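PDB 3QR0: phospholipase C-beta (PLC-beta) from Sepia officinalis, which belongs to the phospholipase C-beta family, joining a PH domain, EF-hand-like modules, a calcium-binding TIM-barrel-type X/Y core and a C2 domain in one chain. Local coordinates for residues 144-147 / 148-151; 350-353 / 354-357. All coordinates share one frame; numbering follows the deposited sequence. Where two conformers were deposited one is given.

Contact 1 (144-147 / 148-151); sequences LLSL and NKNQ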
ATOM      1  N   LEU A 144       3.082   2.579  10.402  1.00 20.84           N
ATOM      2  CA  LEU A 144       2.200   3.370   9.544  1.00 21.16           C
ATOM      3  C   LEU A 144       2.394   4.879   9.690  1.00 21.37           C
ATOM      4  O   LEU A 144       2.293   5.612   8.708  1.00 20.82           O
ATOM      5  CB  LEU A 144       0.731   2.993   9.784  1.00 21.52           C
ATOM      6  CG  LEU A 144       0.370   1.588   9.295  1.00 22.18           C
ATOM      7  CD1 LEU A 144      -1.062   1.226   9.693  1.00 23.45           C
ATOM      8  CD2 LEU A 144       0.570   1.473   7.781  1.00 23.01           C
ATOM      9  N   LEU A 145       2.679   5.350  10.899  1.00 21.80           N
ATOM     10  CA  LEU A 145       2.977   6.768  11.076  1.00 22.44           C
ATOM     11  C   LEU A 145       4.229   7.176  10.305  1.00 22.62           C
ATOM     12  O   LEU A 145       4.223   8.202   9.635  1.00 22.41           O
ATOM     13  CB  LEU A 145       3.118   7.130  12.553  1.00 22.96           C
ATOM     14  CG  LEU A 145       1.807   7.143  13.326  1.00 23.45           C
ATOM     15  CD1 LEU A 145       2.064   7.420  14.798  1.00 23.58           C
ATOM     16  CD2 LEU A 145       0.851   8.182  12.726  1.00 24.67           C
ATOM     17  N   SER A 146       5.286   6.371  10.401  0.50 22.80           N
ATOM     18  CA  SER A 146       6.535   6.636   9.682  0.50 23.12           C
ATOM     19  C   SER A 146       6.312   6.627   8.171  0.50 23.12           C
ATOM     20  O   SER A 146       6.796   7.505   7.455  0.50 23.43           O
ATOM     21  CB  SER A 146       7.599   5.599  10.054  0.50 23.26           C
ATOM     22  OG  SER A 146       8.802   5.827   9.345  0.50 23.08           O
ATOM     23  N   LEU A 147       5.563   5.635   7.700  1.00 23.05           N
ATOM     24  CA  LEU A 147       5.229   5.505   6.286  1.00 23.32           C
ATOM     25  C   LEU A 147       4.339   6.635   5.741  1.00 23.45           C
ATOM     26  O   LEU A 147       4.309   6.859   4.532  1.00 23.44           O
ATOM     27  CB  LEU A 147       4.543   4.159   6.039  1.00 23.43           C
ATOM     28  CG  LEU A 147       5.440   2.932   6.211  1.00 24.31           C
ATOM     29  CD1 LEU A 147       4.601   1.654   6.110  1.00 25.45           C
ATOM     30  CD2 LEU A 147       6.575   2.937   5.186  1.00 24.96           C
ATOM     31  N   ASN A 148       3.631   7.334   6.627  1.00 23.73           N
ATOM     32  CA  ASN A 148       2.716   8.409   6.234  1.00 24.02           C
ATOM     33  C   ASN A 148       3.139   9.819   6.638  1.00 24.47           C
ATOM     34  O   ASN A 148       2.330  10.749   6.566  1.00 24.60           O
ATOM     35  CB  ASN A 148       1.331   8.123   6.812  1.00 24.00           C
ATOM     36  CG  ASN A 148       0.599   7.072   6.032  1.00 24.15           C
ATOM     37  OD1 ASN A 148      -0.172   7.397   5.144  1.00 26.20           O
ATOM     38  ND2 ASN A 148       0.860   5.804   6.329  1.00 23.58           N
ATOM     39  N   LYS A 149       4.397  10.002   7.030  1.00 24.52           N
ATOM     40  CA  LYS A 149       4.816  11.303   7.532  1.00 25.15           C
ATOM     41  C   LYS A 149       4.815  12.374   6.438  1.00 24.81           C
ATOM     42  O   LYS A 149       4.991  12.081   5.250  1.00 24.56           O
ATOM     43  CB  LYS A 149       6.171  11.229   8.251  1.00 25.44           C
ATOM     44  CG  LYS A 149       7.354  10.866   7.398  1.00 26.83           C
ATOM     45  CD  LYS A 149       8.546  10.511   8.288  1.00 27.90           C
ATOM     46  CE  LYS A 149       9.646   9.821   7.523  1.00 28.58           C
ATOM     47  NZ  LYS A 149       9.173   8.575   6.855  1.00 29.99           N
ATOM     48  N   ASN A 150       4.591  13.615   6.862  1.00 24.61           N
ATOM     49  CA  ASN A 150       4.507  14.749   5.951  1.00 24.69           C
ATOM     50  C   ASN A 150       5.928  15.170   5.575  1.00 24.76           C
ATOM     51  O   ASN A 150       6.897  14.586   6.065  1.00 24.49           O
ATOM     52  CB  ASN A 150       3.718  15.896   6.615  1.00 24.83           C
ATOM     53  CG  ASN A 150       3.112  16.870   5.607  1.00 25.61           C
ATOM     54  OD1 ASN A 150       3.340  16.758   4.404  1.00 26.00           O
ATOM     55  ND2 ASN A 150       2.344  17.840   6.105  1.00 25.48           N
ATOM     56  N   GLN A 151       6.059  16.175   4.716  1.00 25.05           N
ATOM     57  CA  GLN A 151       7.368  16.570   4.196  1.00 25.39           C
ATOM     58  C   GLN A 151       8.374  17.018   5.263  1.00 25.43           C
ATOM     59  O   GLN A 151       9.566  16.725   5.132  1.00 25.36           O
ATOM     60  CB  GLN A 151       7.225  17.656   3.132  1.00 26.11           C
ATOM     61  CG  GLN A 151       8.464  17.817   2.268  1.00 27.83           C
ATOM     62  CD  GLN A 151       8.289  18.872   1.202  1.00 30.55           C
ATOM     63  OE1 GLN A 151       8.982  19.896   1.204  1.00 34.19           O
ATOM     64  NE2 GLN A 151       7.354  18.639   0.286  1.00 30.03           N
TER
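At the C-terminal end of the short helix 144-147 of the PH domain, two side chains fold back onto the carbonyls of the last turn. Asn148 is the first residue to leave helical geometry. Its ND2 reaches the O of Leu144 at 2.8 Å along a fairly straight N-H (160°), and that oxygen lies close to the plane of the amide. With CG beside its own backbone N, the amide turns back over the helix end. The backbone N of Asn148 adds a 3.2 Å bond to Leu145 O and a weak one to Leu144 O. Lys149 takes the carbonyl of Ser146: its NZ donates to Ser146 O at 2.7 Å, tilted from the carbonyl plane. Lys149 CG stands between its backbone N and carbonyl carbon (chi1 65°), which lays the extended chain alongside Ser146 O with CG 3.4 Å away; the bend at chi4 (-58°) then turns NZ in to it. A weak bond from Lys149 N goes to the same acceptor. Both side chains have second partners: Lys149 NZ forms a salt bridge with Glu154, while the Asn148 amide gives ND2 to Glu615 and takes Thr314 at OD1. Around this buried turn, Leu144 and Asn148 rest on Leu319 of helix 316-319, Leu145 meets Met316 of the same helix, and Asn150, leading into helix 151-165, touches His747 and Pro749 of strand 746-751.

Contact 2 (350-353 / 354-357); sequences KSSV and EIYR
A serine cap leads into helix 354-361 of the X domain: Ser352 OG accepts from Ile355 N at 3.1 Å, with the N-H pointing nearly straight at it (161°). The hydroxyl reaches this amide because OG stands anti to the backbone N of Ser352 (chi1 170°). Glycerol O1 also bonds to that OG. Next to the capping bond, the CG2 branch of Ile355 lies against Ser352, 3.6 Å from CB and 3.4 Å from the carbonyl oxygen, which is buried and has no polar partner in the model. Tyr356 N bonds to Val353 O at 3.0 Å, and the tyrosine ring turns its edge to both Val353 O and Ser352 O, with CD2 3.6 Å from Ser352 O; its OH bonds to Glu368 O on strand 366-372, and Glu368 is a calcium ligand. Glu354 bends at chi2 (60°) and Arg357 runs extended from CG to NE, making a salt bridge one turn apart. Arg74 pairs with the second carboxylate oxygen, OE2, and Glu402 with Arg357 NE, so both charged groups have outside partners. Val353 CG1 passes obliquely by the guanidinium, 4.1 Å from NH1, while Arg357 NH1 meets Glu354 OE1 at 2.8 Å from above the carboxylate plane.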
ATOM      1  N   LYS A 350       8.402 -17.414 -13.870  1.00 27.33           N
ATOM      2  CA  LYS A 350       8.795 -18.301 -12.780  1.00 27.52           C
ATOM      3  C   LYS A 350       7.684 -18.413 -11.749  1.00 26.70           C
ATOM      4  O   LYS A 350       6.913 -17.464 -11.546  1.00 26.14           O
ATOM      5  CB  LYS A 350      10.052 -17.777 -12.088  1.00 28.11           C
ATOM      6  CG  LYS A 350      11.318 -17.891 -12.925  1.00 31.02           C
ATOM      7  CD  LYS A 350      12.555 -17.573 -12.086  1.00 34.26           C
ATOM      8  CE  LYS A 350      13.839 -17.818 -12.862  1.00 36.69           C
ATOM      9  NZ  LYS A 350      15.027 -17.257 -12.146  1.00 39.39           N
ATOM     10  N   SER A 351       7.607 -19.582 -11.112  1.00 25.89           N
ATOM     11  CA  SER A 351       6.852 -19.756  -9.878  1.00 25.22           C
ATOM     12  C   SER A 351       7.803 -19.552  -8.697  1.00 24.34           C
ATOM     13  O   SER A 351       9.010 -19.752  -8.828  1.00 24.14           O
ATOM     14  CB  SER A 351       6.217 -21.142  -9.813  1.00 25.54           C
ATOM     15  OG  SER A 351       5.220 -21.283 -10.803  1.00 26.56           O
ATOM     16  N   SER A 352       7.256 -19.157  -7.551  1.00 23.30           N
ATOM     17  CA  SER A 352       8.074 -18.784  -6.391  1.00 22.96           C
ATOM     18  C   SER A 352       7.403 -19.161  -5.073  1.00 22.73           C
ATOM     19  O   SER A 352       6.173 -19.168  -4.972  1.00 22.33           O
ATOM     20  CB  SER A 352       8.331 -17.270  -6.427  1.00 22.51           C
ATOM     21  OG  SER A 352       8.929 -16.782  -5.234  1.00 21.96           O
ATOM     22  N   VAL A 353       8.217 -19.466  -4.063  1.00 22.47           N
ATOM     23  CA  VAL A 353       7.726 -19.600  -2.697  1.00 22.06           C
ATOM     24  C   VAL A 353       7.758 -18.250  -1.984  1.00 21.62           C
ATOM     25  O   VAL A 353       6.794 -17.868  -1.313  1.00 21.20           O
ATOM     26  CB  VAL A 353       8.553 -20.610  -1.884  1.00 22.76           C
ATOM     27  CG1 VAL A 353       8.005 -20.713  -0.460  1.00 22.03           C
ATOM     28  CG2 VAL A 353       8.558 -21.975  -2.571  1.00 22.63           C
ATOM     29  N   GLU A 354       8.866 -17.529  -2.128  1.00 21.27           N
ATOM     30  CA  GLU A 354       9.045 -16.235  -1.451  1.00 21.20           C
ATOM     31  C   GLU A 354       7.955 -15.210  -1.776  1.00 20.49           C
ATOM     32  O   GLU A 354       7.603 -14.389  -0.924  1.00 19.80           O
ATOM     33  CB  GLU A 354      10.429 -15.657  -1.774  1.00 21.50           C
ATOM     34  CG  GLU A 354      10.755 -14.309  -1.112  1.00 22.32           C
ATOM     35  CD  GLU A 354      10.728 -14.343   0.415  1.00 24.04           C
ATOM     36  OE1 GLU A 354      11.157 -15.349   1.023  1.00 24.43           O
ATOM     37  OE2 GLU A 354      10.286 -13.337   1.011  1.00 25.02           O
ATOM     38  N   ILE A 355       7.417 -15.256  -2.998  1.00 19.93           N
ATOM     39  CA  ILE A 355       6.322 -14.354  -3.378  1.00 19.34           C
ATOM     40  C   ILE A 355       5.121 -14.464  -2.428  1.00 19.11           C
ATOM     41  O   ILE A 355       4.442 -13.470  -2.179  1.00 18.97           O
ATOM     42  CB  ILE A 355       5.885 -14.567  -4.867  1.00 19.26           C
ATOM     43  CG1 ILE A 355       4.921 -13.465  -5.335  1.00 19.64           C
ATOM     44  CG2 ILE A 355       5.252 -15.940  -5.059  1.00 19.17           C
ATOM     45  CD1 ILE A 355       5.464 -12.053  -5.207  1.00 19.68           C
ATOM     46  N   TYR A 356       4.864 -15.654  -1.883  1.00 19.45           N
ATOM     47  CA  TYR A 356       3.781 -15.818  -0.903  1.00 19.52           C
ATOM     48  C   TYR A 356       4.024 -15.003   0.361  1.00 19.29           C
ATOM     49  O   TYR A 356       3.109 -14.368   0.879  1.00 19.08           O
ATOM     50  CB  TYR A 356       3.545 -17.291  -0.556  1.00 20.03           C
ATOM     51  CG  TYR A 356       2.774 -18.020  -1.628  1.00 20.15           C
ATOM     52  CD1 TYR A 356       1.378 -18.057  -1.613  1.00 19.13           C
ATOM     53  CD2 TYR A 356       3.439 -18.654  -2.671  1.00 21.00           C
ATOM     54  CE1 TYR A 356       0.670 -18.716  -2.612  1.00 19.08           C
ATOM     55  CE2 TYR A 356       2.742 -19.317  -3.667  1.00 21.22           C
ATOM     56  CZ  TYR A 356       1.366 -19.344  -3.638  1.00 20.56           C
ATOM     57  OH  TYR A 356       0.696 -20.004  -4.641  1.00 20.89           O
ATOM     58  N   ARG A 357       5.262 -15.008   0.849  1.00 19.68           N
ATOM     59  CA  ARG A 357       5.615 -14.200   2.005  1.00 19.53           C
ATOM     60  C   ARG A 357       5.428 -12.726   1.646  1.00 19.21           C
ATOM     61  O   ARG A 357       4.808 -11.981   2.391  1.00 18.93           O
ATOM     62  CB  ARG A 357       7.060 -14.468   2.445  1.00 19.98           C
ATOM     63  CG  ARG A 357       7.338 -15.900   2.846  1.00 20.22           C
ATOM     64  CD  ARG A 357       8.710 -16.067   3.491  1.00 20.94           C
ATOM     65  NE  ARG A 357       9.008 -17.478   3.730  1.00 20.58           N
ATOM     66  CZ  ARG A 357       9.626 -18.305   2.879  1.00 22.02           C
ATOM     67  NH1 ARG A 357      10.071 -17.891   1.699  1.00 22.68           N
ATOM     68  NH2 ARG A 357       9.816 -19.569   3.226  1.00 22.99           N
TER

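The two contacts lie in separate parts of the chain, with centres about 29 Å apart and no shared elements. Contact 1 closes a helix at its C-terminal end and is the more deeply buried, packed against helix 316-319 and strand 746-751 of the C2 domain; contact 2 leads into a helix at its N-terminal end in the X domain and is partly buried. The chemistry follows the polarity of these ends. In 144-151, side-chain nitrogens are donors to carbonyls left at the end of a helix, whereas in 350-357 a hydroxyl accepts from a backbone N-H at the start of one. Contact 2 also carries a salt bridge within 354-357, while the lysine of contact 1 pairs with a glutamate beyond its segments.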